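PDB 3CLQ: DUF1116 domain-containing protein from Enterococcus faecalis, which is of unknown function but is probably related to AllG, a subunit of oxamate carbamoyltransferase, and may take part in carbamoyl transfer. Local coordinates for residues 50-55 and 277-282; 178-183 and 235-240; 184-189 and 194-199; 267-272 and 406-411; 284-289 and 295-300. All blocks are in the same frame, centred on the assembly; numbering follows the deposited sequence.

Interactions 1 and 4 work on opposite faces of one antiparallel sheet: residues 277-282 turn an indole to a proline pair on one face, while residues 267-272, on the neighbouring strand, meet helix 407-419 on the other. Interactions 2 and 3 lie across the chain centre from these, their centres 9 Å apart, and join three helices. Interactions 2 and 4 are buried and carried by apolar side chains, with a Met-aromatic contact in interaction 2; interaction 3, also buried, adds a carboxylate bonded to backbone N-H groups and borders the second subunit. Interaction 5, the most peripheral at 20 Å from the chain centre, brings polar side chains together without a well-formed bond; interaction 1 is partly buried.

Interaction 1 (50-55 and 277-282); sequences GPPITY and NHWFTG
Trp279 offers one face of its indole to two consecutive prolines, Pro51 and Pro52, which between them cover both of its rings. Over the six-membered ring stands Pro51 CA, 4.1 Å from the centroid and only 4° off the normal, so CA lies almost directly above the ring centre, a CH-pi contact. Pro52 CD lies 3.4 Å from the centroid of the five-membered ring, 12° off the normal, a second CH-pi contact. Pro52 CG adds to this hold at 3.6 Å from Trp279 NE1. With CG anti to its carbonyl carbon (chi1 -71°), the indole is swung out from the backbone toward the proline loop. Its N-H is used elsewhere, in a hydrogen bond to Glu98 OE1 that helps fix the rotation of the ring.

At Phe280 the side chain starts off away from the prolines, as the alternation of a beta strand requires. Strand 280-283 is outermost, within this chain, in a four-stranded antiparallel sheet, paired through its backbone with strand 266-271; Phe280 packs on the other face of the sheet against Val408, Glu411 and Ala415 of helix 407-419.

Thr281 returns to the proline side. Its CG2, also anti to the carbonyl carbon, comes within 4.1 Å of Pro51 CB, an outlying apolar touch beside the indole. The loop that carries the prolines is tied separately to the same sheet, Pro51 O accepting a hydrogen bond from Asn263 ND2.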
# COMPACT_ATOMS: atom_id res chain seq x y z
N GLY B 50 11.53 1.52 -27.00
CA GLY B 50 11.62 0.43 -27.99
C GLY B 50 12.96 0.36 -28.71
O GLY B 50 13.88 1.08 -28.35
N PRO B 51 13.08 -0.53 -29.71
CA PRO B 51 14.31 -0.75 -30.46
C PRO B 51 14.55 0.31 -31.54
O PRO B 51 13.64 1.06 -31.87
CB PRO B 51 14.07 -2.11 -31.11
CG PRO B 51 12.62 -2.07 -31.38
CD PRO B 51 12.01 -1.42 -30.17
N PRO B 52 15.77 0.35 -32.10
CA PRO B 52 16.14 1.44 -33.01
C PRO B 52 15.10 1.65 -34.10
O PRO B 52 14.53 0.68 -34.61
CB PRO B 52 17.48 0.98 -33.60
CG PRO B 52 18.06 0.12 -32.57
CD PRO B 52 16.88 -0.60 -31.93
N ILE B 53 14.84 2.92 -34.41
CA ILE B 53 13.81 3.28 -35.39
C ILE B 53 14.03 4.71 -35.87
O ILE B 53 14.11 5.65 -35.09
CB ILE B 53 12.39 3.13 -34.78
CG1 ILE B 53 11.31 3.36 -35.84
CG2 ILE B 53 12.21 4.10 -33.62
CD1 ILE B 53 10.02 2.67 -35.54
N THR B 54 14.15 4.89 -37.17
CA THR B 54 14.26 6.24 -37.69
C THR B 54 12.99 7.03 -37.38
O THR B 54 11.97 6.45 -37.01
CB THR B 54 14.51 6.25 -39.20
OG1 THR B 54 13.49 5.49 -39.84
CG2 THR B 54 15.85 5.63 -39.50
N TYR B 55 13.06 8.35 -37.53
CA TYR B 55 11.93 9.21 -37.21
C TYR B 55 10.82 8.98 -38.21
O TYR B 55 9.66 8.81 -37.82
CB TYR B 55 12.36 10.67 -37.19
CG TYR B 55 11.21 11.64 -37.07
CD1 TYR B 55 10.60 11.87 -35.85
CD2 TYR B 55 10.73 12.33 -38.18
CE1 TYR B 55 9.54 12.76 -35.73
CE2 TYR B 55 9.67 13.23 -38.08
CZ TYR B 55 9.08 13.44 -36.84
OH TYR B 55 8.03 14.32 -36.70
N ASN B 277 24.25 -4.11 -27.85
CA ASN B 277 23.00 -3.58 -28.37
C ASN B 277 22.55 -4.33 -29.62
O ASN B 277 21.99 -3.75 -30.53
CB ASN B 277 23.11 -2.07 -28.61
CG ASN B 277 23.34 -1.29 -27.31
OD1 ASN B 277 22.83 -1.66 -26.25
ND2 ASN B 277 24.09 -0.19 -27.39
N HIS B 278 22.83 -5.63 -29.65
CA HIS B 278 22.31 -6.53 -30.68
C HIS B 278 20.81 -6.79 -30.43
O HIS B 278 20.42 -7.38 -29.42
CB HIS B 278 23.09 -7.85 -30.70
CG HIS B 278 23.04 -8.56 -32.01
ND1 HIS B 278 21.86 -9.05 -32.55
CD2 HIS B 278 24.01 -8.83 -32.92
CE1 HIS B 278 22.11 -9.61 -33.72
NE2 HIS B 278 23.40 -9.50 -33.97
N TRP B 279 19.97 -6.32 -31.36
CA TRP B 279 18.51 -6.32 -31.16
C TRP B 279 17.86 -7.41 -32.00
O TRP B 279 18.25 -7.62 -33.13
CB TRP B 279 17.91 -4.99 -31.61
CG TRP B 279 18.22 -3.85 -30.74
CD1 TRP B 279 19.20 -2.93 -30.92
CD2 TRP B 279 17.55 -3.50 -29.52
NE1 TRP B 279 19.18 -2.02 -29.89
CE2 TRP B 279 18.18 -2.35 -29.02
CE3 TRP B 279 16.48 -4.05 -28.80
CZ2 TRP B 279 17.77 -1.73 -27.82
CZ3 TRP B 279 16.08 -3.44 -27.63
CH2 TRP B 279 16.73 -2.29 -27.15
N PHE B 280 16.85 -8.07 -31.46
CA PHE B 280 16.03 -8.98 -32.23
C PHE B 280 14.64 -8.42 -32.25
O PHE B 280 14.08 -8.11 -31.19
CB PHE B 280 16.07 -10.36 -31.60
CG PHE B 280 17.42 -10.98 -31.64
CD1 PHE B 280 17.85 -11.66 -32.76
CD2 PHE B 280 18.29 -10.85 -30.57
CE1 PHE B 280 19.12 -12.22 -32.80
CE2 PHE B 280 19.57 -11.40 -30.61
CZ PHE B 280 19.98 -12.09 -31.73
N THR B 281 14.07 -8.30 -33.44
CA THR B 281 12.93 -7.44 -33.68
C THR B 281 11.80 -8.15 -34.40
O THR B 281 12.02 -8.95 -35.33
CB THR B 281 13.34 -6.22 -34.55
OG1 THR B 281 14.06 -6.66 -35.73
CG2 THR B 281 14.21 -5.28 -33.73
N GLY B 282 10.58 -7.88 -33.97
CA GLY B 282 9.43 -8.38 -34.70
C GLY B 282 8.37 -7.31 -34.69
O GLY B 282 8.60 -6.22 -34.19

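Interaction 2 (178-183 and 235-240); sequences LMLSQA and PTWMGA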
# COMPACT_ATOMS: atom_id res chain seq x y z
N LEU B 178 13.85 -3.12 -2.01
CA LEU B 178 13.06 -3.24 -0.81
C LEU B 178 11.65 -2.66 -1.03
O LEU B 178 10.65 -3.31 -0.71
CB LEU B 178 13.73 -2.55 0.38
CG LEU B 178 12.97 -2.58 1.71
CD1 LEU B 178 12.79 -3.99 2.27
CD2 LEU B 178 13.65 -1.66 2.73
N MSE B 179 11.57 -1.46 -1.57
CA MSE B 179 10.27 -0.80 -1.67
C MSE B 179 9.36 -1.58 -2.61
O MSE B 179 8.16 -1.73 -2.38
CB MSE B 179 10.42 0.65 -2.12
CG MSE B 179 9.18 1.47 -1.93
SE MSE B 179 9.50 3.41 -2.17
CE MSE B 179 10.30 3.82 -0.42
N LEU B 180 9.94 -2.12 -3.65
CA LEU B 180 9.22 -2.90 -4.59
C LEU B 180 8.80 -4.17 -3.91
O LEU B 180 7.70 -4.58 -4.01
CB LEU B 180 10.13 -3.18 -5.75
CG LEU B 180 9.55 -4.02 -6.84
CD1 LEU B 180 9.99 -3.51 -8.12
CD2 LEU B 180 9.98 -5.40 -6.68
N SER B 181 9.72 -4.77 -3.19
CA SER B 181 9.42 -5.82 -2.23
C SER B 181 8.08 -5.61 -1.53
O SER B 181 7.23 -6.48 -1.53
CB SER B 181 10.50 -5.81 -1.14
OG SER B 181 11.03 -7.10 -0.90
N GLN B 182 7.91 -4.42 -0.93
CA GLN B 182 6.76 -4.10 -0.09
C GLN B 182 5.51 -3.78 -0.90
O GLN B 182 4.39 -4.13 -0.52
CB GLN B 182 7.10 -2.91 0.81
CG GLN B 182 8.28 -3.15 1.70
CD GLN B 182 8.76 -1.89 2.34
OE1 GLN B 182 8.24 -0.83 2.05
NE2 GLN B 182 9.78 -1.98 3.21
N ALA B 183 5.71 -3.09 -2.03
CA ALA B 183 4.62 -2.83 -2.94
C ALA B 183 3.88 -4.14 -3.33
O ALA B 183 2.65 -4.22 -3.28
CB ALA B 183 5.13 -2.10 -4.19
N PRO B 235 7.65 4.93 -13.47
CA PRO B 235 9.00 4.99 -14.01
C PRO B 235 10.05 4.44 -13.06
O PRO B 235 11.00 3.76 -13.50
CB PRO B 235 9.20 6.49 -14.25
CG PRO B 235 7.83 6.95 -14.61
CD PRO B 235 6.95 6.21 -13.60
N THR B 236 9.88 4.70 -11.77
CA THR B 236 10.85 4.29 -10.79
C THR B 236 11.07 2.78 -10.85
O THR B 236 12.20 2.31 -10.80
CB THR B 236 10.40 4.72 -9.38
OG1 THR B 236 9.91 6.07 -9.44
CG2 THR B 236 11.54 4.65 -8.38
N TRP B 237 10.02 2.01 -11.01
CA TRP B 237 10.21 0.57 -11.05
C TRP B 237 10.86 0.10 -12.35
O TRP B 237 11.64 -0.85 -12.37
CB TRP B 237 8.90 -0.15 -10.76
CG TRP B 237 8.17 0.43 -9.56
CD1 TRP B 237 6.85 0.83 -9.50
CD2 TRP B 237 8.73 0.69 -8.26
NE1 TRP B 237 6.55 1.32 -8.24
CE2 TRP B 237 7.68 1.24 -7.46
CE3 TRP B 237 9.99 0.50 -7.69
CZ2 TRP B 237 7.87 1.60 -6.11
CZ3 TRP B 237 10.19 0.87 -6.37
CH2 TRP B 237 9.13 1.42 -5.59
N MSE B 238 10.57 0.79 -13.44
CA MSE B 238 11.19 0.46 -14.72
C MSE B 238 12.68 0.60 -14.56
O MSE B 238 13.46 -0.25 -15.00
CB MSE B 238 10.67 1.37 -15.85
CG MSE B 238 9.22 1.08 -16.20
SE MSE B 238 8.33 2.38 -17.36
CE MSE B 238 6.46 1.83 -17.06
N GLY B 239 13.05 1.68 -13.88
CA GLY B 239 14.45 2.03 -13.71
C GLY B 239 15.15 1.02 -12.83
O GLY B 239 16.30 0.64 -13.09
N ALA B 240 14.43 0.58 -11.78
CA ALA B 240 14.89 -0.47 -10.91
C ALA B 240 15.17 -1.71 -11.72
O ALA B 240 16.29 -2.23 -11.69
CB ALA B 240 13.84 -0.77 -9.89
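Met179, a selenomethionine here, and Trp237 form a Met-aromatic contact between two helices. The selenium sits 5.3 Å from the centroid of the six-membered ring of Trp237 and 80° off the ring normal, which places it at the rim of the indole and not above it. Its closest approach, Met179 SE to Trp237 CH2, is 4.0 Å. The chain of Met179 crosses the indole at about a right angle.

Apolar contacts make up the rest. Met179 CG, near the plane of the ring, is 3.7 Å from Trp237 CH2, and Met179 CB is almost as close. CG stands anti to the backbone N of its own residue (chi1 -166°), while the bend at chi3 (-79°) leads the end of the chain away from the ring. Leu180 runs alongside Trp237 in the opposite sense: its CD1 lies 4.0 Å from Trp237 CE3, an oblique approach, and Leu180 CB is 4.1 Å from Trp237 CZ3. Thus two successive residues of helix 176-183 share the six-membered ring, Met179 at its edge and Leu180 obliquely.

Between the two segments no polar bond is found; Trp237 NE1 donates weakly to Ser233 OG nearby. Helix 195-210 extends the contact, receiving Met179 on Leu200 and Ala204, and Trp237 also touches Leu176 and Asn194; the indole of helix 234-247 is thereby lodged between helix 176-183 and the start of helix 195-210.

Interaction 3 (184-189 and 194-199); sequences LHMGDE and NVAGST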
# COMPACT_ATOMS: atom_id res chain seq x y z
N LEU B 184 4.64 -5.17 -3.71
CA LEU B 184 4.05 -6.42 -4.15
C LEU B 184 3.33 -7.15 -3.01
O LEU B 184 2.60 -8.11 -3.24
CB LEU B 184 5.12 -7.34 -4.75
CG LEU B 184 5.43 -7.19 -6.25
CD1 LEU B 184 4.69 -8.20 -7.13
CD2 LEU B 184 5.13 -5.78 -6.71
N HIS B 185 3.53 -6.72 -1.78
CA HIS B 185 2.75 -7.31 -0.72
C HIS B 185 1.57 -6.41 -0.45
O HIS B 185 0.79 -6.69 0.44
CB HIS B 185 3.59 -7.50 0.54
CG HIS B 185 4.47 -8.70 0.49
ND1 HIS B 185 5.08 -9.23 1.61
CD2 HIS B 185 4.85 -9.49 -0.54
CE1 HIS B 185 5.79 -10.28 1.26
NE2 HIS B 185 5.68 -10.46 -0.03
N MSE B 186 1.45 -5.32 -1.21
CA MSE B 186 0.36 -4.37 -1.03
C MSE B 186 -0.52 -4.24 -2.28
O MSE B 186 -1.11 -3.18 -2.53
CB MSE B 186 0.89 -3.01 -0.66
CG MSE B 186 1.59 -2.95 0.67
SE MSE B 186 2.72 -1.35 0.80
CE MSE B 186 1.38 0.04 0.93
N GLY B 187 -0.62 -5.31 -3.06
CA GLY B 187 -1.57 -5.36 -4.16
C GLY B 187 -1.14 -4.64 -5.42
O GLY B 187 -1.97 -4.35 -6.28
N ASP B 188 0.14 -4.32 -5.55
CA ASP B 188 0.64 -3.71 -6.78
C ASP B 188 1.29 -4.79 -7.57
O ASP B 188 1.52 -5.87 -7.04
CB ASP B 188 1.72 -2.69 -6.49
CG ASP B 188 1.17 -1.35 -6.13
OD1 ASP B 188 -0.05 -1.31 -5.80
OD2 ASP B 188 1.94 -0.35 -6.18
N GLU B 189 1.63 -4.47 -8.81
CA GLU B 189 2.43 -5.37 -9.63
C GLU B 189 3.47 -4.55 -10.36
O GLU B 189 4.25 -5.08 -11.15
CB GLU B 189 1.56 -6.18 -10.60
CG GLU B 189 0.40 -5.41 -11.19
CD GLU B 189 0.85 -4.33 -12.17
OE1 GLU B 189 1.30 -3.27 -11.71
OE2 GLU B 189 0.73 -4.53 -13.39
N ASN B 194 0.16 0.96 -9.44
CA ASN B 194 1.38 1.49 -8.82
C ASN B 194 1.08 2.29 -7.57
O ASN B 194 1.96 3.00 -7.05
CB ASN B 194 2.15 2.39 -9.81
CG ASN B 194 2.87 1.59 -10.89
OD1 ASN B 194 3.68 0.70 -10.59
ND2 ASN B 194 2.59 1.90 -12.15
N VAL B 195 -0.15 2.15 -7.07
CA VAL B 195 -0.66 2.98 -5.98
C VAL B 195 0.20 2.88 -4.73
O VAL B 195 0.62 3.91 -4.16
CB VAL B 195 -2.13 2.65 -5.59
CG1 VAL B 195 -2.80 3.92 -5.03
CG2 VAL B 195 -2.90 2.16 -6.78
N ALA B 196 0.43 1.64 -4.31
CA ALA B 196 1.18 1.38 -3.08
C ALA B 196 2.60 1.93 -3.19
O ALA B 196 3.04 2.71 -2.34
CB ALA B 196 1.22 -0.08 -2.80
N GLY B 197 3.28 1.56 -4.27
CA GLY B 197 4.63 2.03 -4.54
C GLY B 197 4.70 3.53 -4.57
O GLY B 197 5.63 4.14 -4.04
N SER B 198 3.70 4.16 -5.17
CA SER B 198 3.75 5.60 -5.35
C SER B 198 3.60 6.28 -4.01
O SER B 198 4.32 7.22 -3.69
CB SER B 198 2.69 6.05 -6.34
OG SER B 198 3.13 5.82 -7.68
N THR B 199 2.69 5.75 -3.21
CA THR B 199 2.47 6.27 -1.87
C THR B 199 3.64 5.99 -0.94
O THR B 199 3.88 6.73 0.00
CB THR B 199 1.19 5.66 -1.32
OG1 THR B 199 0.19 5.78 -2.34
CG2 THR B 199 0.71 6.37 -0.09
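Asp188 aims its carboxylate at the first turn of the helix that begins with Val195. Asp188 OD2 accepts from Gly197 N at 3.0 Å with a nearly straight N-H...O angle of 178°, the donor approaching from above the carboxylate plane, 39° out of it. The other oxygen, Asp188 OD1, takes a weak bond from Ala196 N at 3.3 Å. The methyl of Ala196 packs beside the carboxylate, Ala196 CB 3.5 Å from both Asp188 OD1 and Asp188 OD2. The group is brought there by chi1 of -84°, with CG anti to the carbonyl carbon.

An acidic side chain facing N-H groups at a helix N terminus is a familiar way of satisfying their unused hydrogens. Here the N-cap residue, Asn194, makes no capping bond with its side chain, and an aspartate six residues upstream supplies the acceptors; the positive end of the helix probably stabilises its charge.

Met186, a selenomethionine, also packs on the Ala196 methyl. Its CB is 3.6 Å from Ala196 CB. The bend at chi3 then curls the chain so that Met186 CE, roughly opposite the carboxylate, also comes to 3.7 Å from Ala196 CB. Val195 O, in the first turn, accepts from Thr199 N and Thr199 OG1, which come from opposite faces of its plane. Met186 and Val195 also reach the second subunit, packing respectively on Val195 and Met186 of that chain, and Thr199 meets Thr199 of the other copy.

Interaction 4 (267-272 and 406-411); sequences FGIRVS and ANVFNE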
# COMPACT_ATOMS: atom_id res chain seq x y z
N PHE B 267 8.57 -4.83 -31.83
CA PHE B 267 8.98 -5.38 -30.55
C PHE B 267 10.43 -5.82 -30.65
O PHE B 267 10.86 -6.38 -31.68
CB PHE B 267 8.12 -6.57 -30.21
CG PHE B 267 8.02 -6.82 -28.78
CD1 PHE B 267 6.91 -6.41 -28.07
CD2 PHE B 267 9.06 -7.43 -28.10
CE1 PHE B 267 6.82 -6.64 -26.70
CE2 PHE B 267 8.97 -7.66 -26.74
CZ PHE B 267 7.85 -7.26 -26.06
N GLY B 268 11.19 -5.57 -29.58
CA GLY B 268 12.61 -5.81 -29.60
C GLY B 268 13.18 -6.29 -28.28
O GLY B 268 12.90 -5.73 -27.20
N ILE B 269 14.03 -7.31 -28.36
CA ILE B 269 14.62 -7.88 -27.18
C ILE B 269 16.12 -8.02 -27.33
O ILE B 269 16.64 -7.95 -28.42
CB ILE B 269 13.99 -9.24 -26.85
CG1 ILE B 269 14.38 -10.27 -27.91
CG2 ILE B 269 12.48 -9.09 -26.77
CD1 ILE B 269 14.03 -11.69 -27.53
N ARG B 270 16.80 -8.21 -26.20
CA ARG B 270 18.23 -8.47 -26.18
C ARG B 270 18.40 -9.73 -25.35
O ARG B 270 17.59 -9.98 -24.46
CB ARG B 270 18.94 -7.30 -25.54
CG ARG B 270 18.60 -6.00 -26.23
CD ARG B 270 19.58 -4.94 -25.87
NE ARG B 270 19.51 -4.72 -24.43
CZ ARG B 270 20.28 -3.88 -23.76
NH1 ARG B 270 21.21 -3.15 -24.40
NH2 ARG B 270 20.12 -3.77 -22.45
N VAL B 271 19.41 -10.55 -25.64
CA VAL B 271 19.68 -11.68 -24.78
C VAL B 271 21.12 -11.66 -24.29
O VAL B 271 22.03 -11.20 -24.97
CB VAL B 271 19.29 -13.04 -25.41
CG1 VAL B 271 17.93 -12.91 -26.09
CG2 VAL B 271 20.34 -13.52 -26.42
N SER B 272 21.30 -12.13 -23.07
CA SER B 272 22.53 -11.92 -22.36
C SER B 272 23.69 -12.47 -23.16
O SER B 272 24.68 -11.78 -23.37
CB SER B 272 22.46 -12.61 -21.01
OG SER B 272 23.68 -12.42 -20.30
N ALA B 406 6.30 -14.34 -31.84
CA ALA B 406 7.06 -15.58 -31.78
C ALA B 406 8.46 -15.50 -32.39
O ALA B 406 9.41 -16.04 -31.82
CB ALA B 406 6.27 -16.72 -32.42
N ASN B 407 8.57 -14.83 -33.54
CA ASN B 407 9.80 -14.87 -34.37
C ASN B 407 11.03 -14.40 -33.61
O ASN B 407 12.14 -14.92 -33.77
CB ASN B 407 9.64 -14.02 -35.66
CG ASN B 407 9.71 -12.51 -35.37
OD1 ASN B 407 8.78 -11.94 -34.78
ND2 ASN B 407 10.82 -11.88 -35.76
N VAL B 408 10.84 -13.38 -32.80
CA VAL B 408 11.96 -12.74 -32.15
C VAL B 408 12.81 -13.75 -31.35
O VAL B 408 14.04 -13.63 -31.31
CB VAL B 408 11.45 -11.55 -31.32
CG1 VAL B 408 11.77 -11.71 -29.85
CG2 VAL B 408 11.98 -10.26 -31.92
N PHE B 409 12.16 -14.77 -30.78
CA PHE B 409 12.84 -15.83 -30.05
C PHE B 409 13.57 -16.84 -30.95
O PHE B 409 14.70 -17.25 -30.66
CB PHE B 409 11.85 -16.54 -29.13
CG PHE B 409 11.28 -15.63 -28.06
CD1 PHE B 409 11.88 -15.55 -26.81
CD2 PHE B 409 10.18 -14.83 -28.33
CE1 PHE B 409 11.37 -14.70 -25.84
CE2 PHE B 409 9.66 -13.99 -27.35
CZ PHE B 409 10.25 -13.93 -26.12
N ASN B 410 12.93 -17.25 -32.04
CA ASN B 410 13.59 -18.08 -33.05
C ASN B 410 14.93 -17.51 -33.49
O ASN B 410 15.92 -18.23 -33.58
CB ASN B 410 12.70 -18.23 -34.28
CG ASN B 410 11.56 -19.19 -34.05
OD1 ASN B 410 11.49 -20.22 -34.70
ND2 ASN B 410 10.66 -18.86 -33.13
N GLU B 411 14.96 -16.21 -33.79
CA GLU B 411 16.18 -15.61 -34.29
C GLU B 411 17.22 -15.65 -33.18
O GLU B 411 18.36 -16.07 -33.38
CB GLU B 411 15.90 -14.19 -34.76
CG GLU B 411 14.64 -14.10 -35.62
CD GLU B 411 14.43 -12.72 -36.26
OE1 GLU B 411 13.72 -12.67 -37.29
OE2 GLU B 411 14.95 -11.71 -35.74
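Ala406 O, at the foot of the helix that lays Val408 and Phe409 against Ile269, is approached by three groups. Phe409 N donates to it at 3.2 Å, Asn410 ND2 adds a weak bond at 3.4 Å, and the Phe409 ring turns its edge toward it, with the oxygen in the ring plane. These contacts shape the first turn of helix 407-419, and so help to set the side chains that face strand 266-271.

The contact itself is carried by Ile269 and Val408, which reach toward each other tip to tip. Ile269 CD1 is modelled 3.2 Å from Val408 CG1, shorter than usual for two methyls, and Ile269 CG1 follows at 3.6 Å from that same atom. The Val408 chi1 of 120° is an eclipsed torsion, so the exact placing of its methyls is less certain than the contact. Ile269 CD1 also stands over one face of the Phe409 ring, 4.4 Å from CE1. Toward the N-terminal end of the strand, Val408 CG2 lies 4.0 Å from the backbone oxygen Phe267 O.

The axes of strand 267-271 and helix 407-411 come within 9.3 Å, at 30° to each other, an alpha/beta packing of helix on sheet. Apolar packing of this kind has little directionality; the hydrogen bond from Asn407 ND2 to Thr281 O adds a directional tie between helix and sheet.

Interaction 5 (284-289 and 295-300); sequences AQRVIG and YTQEDA
Arg286 and Gln297 make the tight part of this contact, the guanidinium and amide planes inclined at 74° to each other as the two chains pass at an angle. Gln297 OE1 approaches the guanidinium obliquely, 3.2 Å from Arg286 CZ. The modelled 2.4 Å between Arg286 NH1 and Gln297 OE1 is too short and badly angled, so the detail of this pairing is doubtful, although the two ends are plainly adjacent. Gln297 OE1 also rests on the aliphatic part of the arginine, 3.4 Å from Arg286 CD. Both chains are bent to meet, Gln297 at chi2 (74°) and Arg286 at chi3.

Elsewhere the packing is loose. Ala300 CB is 4.1 Å from Arg286 NH1, and Gln297 NE2 lies 3.7 Å from Val287 O. Ile288 brings only CG2 near, 4.2 Å from Gln297 OE1, before its end leads away; the residue is exposed. Arg286 and Glu298 are exposed too, and the charges of these two, opposite in sign, are not in contact, so any attraction is probably weak.

Residues 295-300 hold their own shape by successive turns. Asp299 N donates to Thr296 O at 2.9 Å in a type I beta turn, and Ala300 N to Gln297 O overlaps it. On the other limb, Arg286 O accepts from Thr402 OG1, and Ile288 pairs by backbone with Leu401. Such a doubled-back, irregular surface connection here joins strands 280-283 and 304-305, the two outermost strands, within this chain, of the antiparallel sheet.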
# COMPACT_ATOMS: atom_id res chain seq x y z
N ALA B 284 5.28 -5.32 -33.44
CA ALA B 284 4.58 -5.10 -32.19
C ALA B 284 3.12 -5.54 -32.37
O ALA B 284 2.59 -5.46 -33.48
CB ALA B 284 4.67 -3.64 -31.79
N GLN B 285 2.50 -5.99 -31.28
CA GLN B 285 1.19 -6.64 -31.28
C GLN B 285 0.06 -5.77 -30.73
O GLN B 285 0.30 -4.77 -30.06
CB GLN B 285 1.30 -7.89 -30.42
CG GLN B 285 2.39 -8.83 -30.88
CD GLN B 285 2.07 -9.38 -32.23
OE1 GLN B 285 1.00 -9.96 -32.41
NE2 GLN B 285 2.96 -9.20 -33.19
N ARG B 286 -1.19 -6.16 -30.98
CA ARG B 286 -2.31 -5.45 -30.38
C ARG B 286 -2.36 -5.86 -28.93
O ARG B 286 -1.94 -6.96 -28.59
CB ARG B 286 -3.63 -5.84 -31.02
CG ARG B 286 -3.61 -5.92 -32.54
CD ARG B 286 -5.02 -5.80 -33.11
NE ARG B 286 -5.24 -4.52 -33.80
CZ ARG B 286 -5.48 -3.35 -33.21
NH1 ARG B 286 -5.53 -3.26 -31.89
NH2 ARG B 286 -5.66 -2.27 -33.94
N VAL B 287 -2.87 -4.96 -28.09
CA VAL B 287 -3.15 -5.25 -26.70
C VAL B 287 -4.65 -5.36 -26.52
O VAL B 287 -5.35 -4.36 -26.64
CB VAL B 287 -2.70 -4.09 -25.82
CG1 VAL B 287 -2.35 -4.58 -24.44
CG2 VAL B 287 -1.53 -3.36 -26.44
N ILE B 288 -5.17 -6.55 -26.25
CA ILE B 288 -6.62 -6.69 -26.13
C ILE B 288 -7.07 -6.81 -24.67
O ILE B 288 -6.49 -7.57 -23.90
CB ILE B 288 -7.22 -7.82 -27.03
CG1 ILE B 288 -7.22 -9.18 -26.31
CG2 ILE B 288 -6.49 -7.90 -28.38
CD1 ILE B 288 -8.39 -10.12 -26.73
N GLY B 289 -8.09 -6.03 -24.31
CA GLY B 289 -8.59 -5.91 -22.94
C GLY B 289 -9.86 -5.07 -22.86
O GLY B 289 -10.42 -4.69 -23.88
N TYR B 295 -14.90 4.24 -26.12
CA TYR B 295 -13.79 3.79 -26.95
C TYR B 295 -13.92 2.33 -27.36
O TYR B 295 -14.62 1.55 -26.71
CB TYR B 295 -12.47 4.01 -26.22
CG TYR B 295 -12.03 5.44 -26.24
CD1 TYR B 295 -11.98 6.20 -25.08
CD2 TYR B 295 -11.65 6.04 -27.43
CE1 TYR B 295 -11.57 7.52 -25.10
CE2 TYR B 295 -11.24 7.35 -27.47
CZ TYR B 295 -11.20 8.09 -26.30
OH TYR B 295 -10.79 9.40 -26.38
N THR B 296 -13.24 1.96 -28.44
CA THR B 296 -13.25 0.58 -28.93
C THR B 296 -11.89 0.18 -29.47
O THR B 296 -11.06 1.02 -29.79
CB THR B 296 -14.32 0.35 -30.02
OG1 THR B 296 -13.84 -0.64 -30.95
CG2 THR B 296 -14.63 1.64 -30.78
N GLN B 297 -11.68 -1.12 -29.61
CA GLN B 297 -10.36 -1.68 -29.91
C GLN B 297 -9.69 -1.22 -31.23
O GLN B 297 -8.47 -1.25 -31.35
CB GLN B 297 -10.44 -3.22 -29.77
CG GLN B 297 -9.57 -4.02 -30.67
CD GLN B 297 -8.11 -3.99 -30.29
OE1 GLN B 297 -7.30 -4.65 -30.93
NE2 GLN B 297 -7.76 -3.23 -29.25
N GLU B 298 -10.47 -0.77 -32.21
CA GLU B 298 -9.86 -0.28 -33.45
C GLU B 298 -9.34 1.13 -33.28
O GLU B 298 -8.80 1.71 -34.22
CB GLU B 298 -10.83 -0.30 -34.64
CG GLU B 298 -11.15 -1.68 -35.20
CD GLU B 298 -12.30 -2.34 -34.46
OE1 GLU B 298 -13.38 -2.51 -35.09
OE2 GLU B 298 -12.14 -2.65 -33.25
N ASP B 299 -9.52 1.70 -32.10
CA ASP B 299 -8.94 3.00 -31.83
C ASP B 299 -7.48 2.83 -31.42
O ASP B 299 -6.67 3.75 -31.57
CB ASP B 299 -9.71 3.74 -30.74
CG ASP B 299 -11.17 3.99 -31.12
OD1 ASP B 299 -11.92 3.00 -31.24
OD2 ASP B 299 -11.56 5.18 -31.28
N ALA B 300 -7.15 1.63 -30.92
CA ALA B 300 -5.87 1.35 -30.26
C ALA B 300 -4.66 1.34 -31.17
O ALA B 300 -4.76 1.01 -32.36
CB ALA B 300 -5.96 0.03 -29.53